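Local structure of acyl-CoA dehydrogenase domain protein Tcur3483 (Thermomonospora curvata, 6WY9) at residues Q344-T348 against I370-S374. The protein binds flavin adenine dinucleotide and probably acts as an acyl-CoA dehydrogenase-like oxidoreductase on CH-CH groups of its substrate. Sequence-based numbering, arbitrary orientation.
Sequences QRTLT and IEQLS
L347 and I370 make the apolar part of this contact. Their side chains cross at about a right angle, with L347 CD1 4.0 Å from I370 CD1. The other branch of I370, CG2, lies 3.5 Å from T348 OG1, and these two side chains run past each other in opposite directions. The two branches of I370 thus meet different neighbours: CD1 the leucine, CG2 the threonine hydroxyl.

The helices run roughly antiparallel, at 148° between segment axes that come within 9.5 Å. They are helices 326-350 and 369-380 of the C-terminal, all-helical domain of the acyl-CoA dehydrogenase fold. Helix 263-286 covers the pair: V279 touches both L347 and I370, M272 packs on Q344 and L275 on L373.

With CG anti to the carbonyl carbon (chi1 -72°) and the chain extended beyond it, the Q344 side chain crosses that of L373 at about a right angle and lies against the L373 carbonyl. Q344 CD sits 3.4 Å from L373 O. The polar link is a water that bridges the helices, donating to Q344 OE1 at 2.8 Å and to S374 O.

Two hydroxyls turn back onto their own helices. T348 OG1 donates to Q344 O at 2.9 Å, and S374 OG donates to I370 O at the same length. Q344 O also accepts from T348 N, and I370 O from S374 N, in each case from the face of the carbonyl plane opposite the hydroxyl. S374 OG lies 3.6 Å from Q344 CB. It is also hydrogen-bonded to a basic side chain of another subunit, which places this edge of the contact at a subunit interface.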
loop_
_atom_site.group_PDB
_atom_site.type_symbol
_atom_site.label_atom_id
_atom_site.label_comp_id
_atom_site.label_asym_id
_atom_site.label_seq_id
_atom_site.Cartn_x
_atom_site.Cartn_y
_atom_site.Cartn_z
ATOM N N GLN A 344 -1.067 0.304 -14.652
ATOM C CA GLN A 344 -1.086 -0.906 -15.466
ATOM C C GLN A 344 -1.815 -2.038 -14.758
ATOM O O GLN A 344 -2.624 -2.728 -15.376
ATOM C CB GLN A 344 0.348 -1.324 -15.845
ATOM C CG GLN A 344 0.955 -0.364 -16.908
ATOM C CD GLN A 344 2.489 -0.318 -16.939
ATOM O OE1 GLN A 344 3.165 -1.062 -16.216
ATOM N NE2 GLN A 344 3.047 0.597 -17.763
ATOM N N ARG A 345 -1.504 -2.279 -13.471
ATOM C CA ARG A 345 -2.172 -3.359 -12.738
ATOM C C ARG A 345 -3.661 -3.115 -12.694
ATOM O O ARG A 345 -4.467 -4.021 -12.914
ATOM C CB ARG A 345 -1.671 -3.451 -11.285
ATOM C CG ARG A 345 -0.261 -4.033 -11.094
ATOM C CD ARG A 345 0.166 -3.889 -9.608
ATOM N NE ARG A 345 -0.736 -4.602 -8.681
ATOM C CZ ARG A 345 -0.311 -5.108 -7.532
ATOM N NH1 ARG A 345 0.968 -4.999 -7.202
ATOM N NH2 ARG A 345 -1.138 -5.713 -6.708
ATOM N N THR A 346 -4.033 -1.869 -12.400
ATOM C CA THR A 346 -5.418 -1.536 -12.112
ATOM C C THR A 346 -6.273 -1.602 -13.375
ATOM O O THR A 346 -7.358 -2.178 -13.353
ATOM C CB THR A 346 -5.488 -0.144 -11.470
ATOM O OG1 THR A 346 -4.702 -0.121 -10.275
ATOM C CG2 THR A 346 -6.945 0.202 -11.129
ATOM N N LEU A 347 -5.784 -1.033 -14.491
ATOM C CA LEU A 347 -6.513 -1.081 -15.756
ATOM C C LEU A 347 -6.636 -2.506 -16.276
ATOM O O LEU A 347 -7.664 -2.847 -16.879
ATOM C CB LEU A 347 -5.858 -0.201 -16.851
ATOM C CG LEU A 347 -5.842 1.327 -16.591
ATOM C CD1 LEU A 347 -5.116 2.088 -17.749
ATOM C CD2 LEU A 347 -7.290 1.947 -16.327
ATOM N N THR A 348 -5.607 -3.338 -16.074
ATOM C CA THR A 348 -5.714 -4.742 -16.440
ATOM C C THR A 348 -6.896 -5.405 -15.710
ATOM O O THR A 348 -7.671 -6.167 -16.312
ATOM C CB THR A 348 -4.383 -5.473 -16.126
ATOM O OG1 THR A 348 -3.360 -5.007 -17.016
ATOM C CG2 THR A 348 -4.532 -6.994 -16.345
ATOM N N ILE A 370 -2.164 -2.510 -22.995
ATOM C CA ILE A 370 -1.990 -2.488 -21.544
ATOM C C ILE A 370 -1.411 -3.812 -21.067
ATOM O O ILE A 370 -0.605 -3.856 -20.124
ATOM C CB ILE A 370 -3.319 -2.163 -20.851
ATOM C CG1 ILE A 370 -3.716 -0.701 -21.186
ATOM C CG2 ILE A 370 -3.166 -2.364 -19.304
ATOM C CD1 ILE A 370 -5.207 -0.373 -20.964
ATOM N N GLU A 371 -1.809 -4.908 -21.711
ATOM C CA GLU A 371 -1.162 -6.181 -21.420
ATOM C C GLU A 371 0.346 -6.099 -21.708
ATOM O O GLU A 371 1.165 -6.500 -20.877
ATOM C CB GLU A 371 -1.833 -7.287 -22.224
ATOM C CG GLU A 371 -1.492 -8.712 -21.750
ATOM C CD GLU A 371 -0.112 -9.167 -22.181
ATOM O OE1 GLU A 371 0.341 -8.767 -23.287
ATOM O OE2 GLU A 371 0.507 -9.953 -21.417
ATOM N N GLN A 372 0.741 -5.598 -22.890
ATOM C CA GLN A 372 2.175 -5.547 -23.177
ATOM C C GLN A 372 2.915 -4.525 -22.294
ATOM O O GLN A 372 4.029 -4.804 -21.809
ATOM C CB GLN A 372 2.423 -5.266 -24.660
ATOM C CG GLN A 372 3.927 -5.101 -24.946
ATOM C CD GLN A 372 4.228 -5.144 -26.414
ATOM O OE1 GLN A 372 3.420 -4.700 -27.220
ATOM N NE2 GLN A 372 5.384 -5.693 -26.785
ATOM N N LEU A 373 2.286 -3.373 -22.006
ATOM C CA LEU A 373 2.931 -2.355 -21.167
ATOM C C LEU A 373 3.121 -2.843 -19.744
ATOM O O LEU A 373 4.089 -2.456 -19.091
ATOM C CB LEU A 373 2.117 -1.042 -21.170
ATOM C CG LEU A 373 2.317 -0.193 -22.448
ATOM C CD1 LEU A 373 1.275 0.927 -22.555
ATOM C CD2 LEU A 373 3.750 0.389 -22.536
ATOM N N SER A 374 2.195 -3.663 -19.229
ATOM C CA SER A 374 2.412 -4.297 -17.927
ATOM C C SER A 374 3.697 -5.113 -17.894
ATOM O O SER A 374 4.329 -5.227 -16.835
ATOM C CB SER A 374 1.258 -5.242 -17.584
ATOM O OG SER A 374 0.063 -4.521 -17.383
HETATM O O HOH W 1 3.406 -3.463 -14.739
#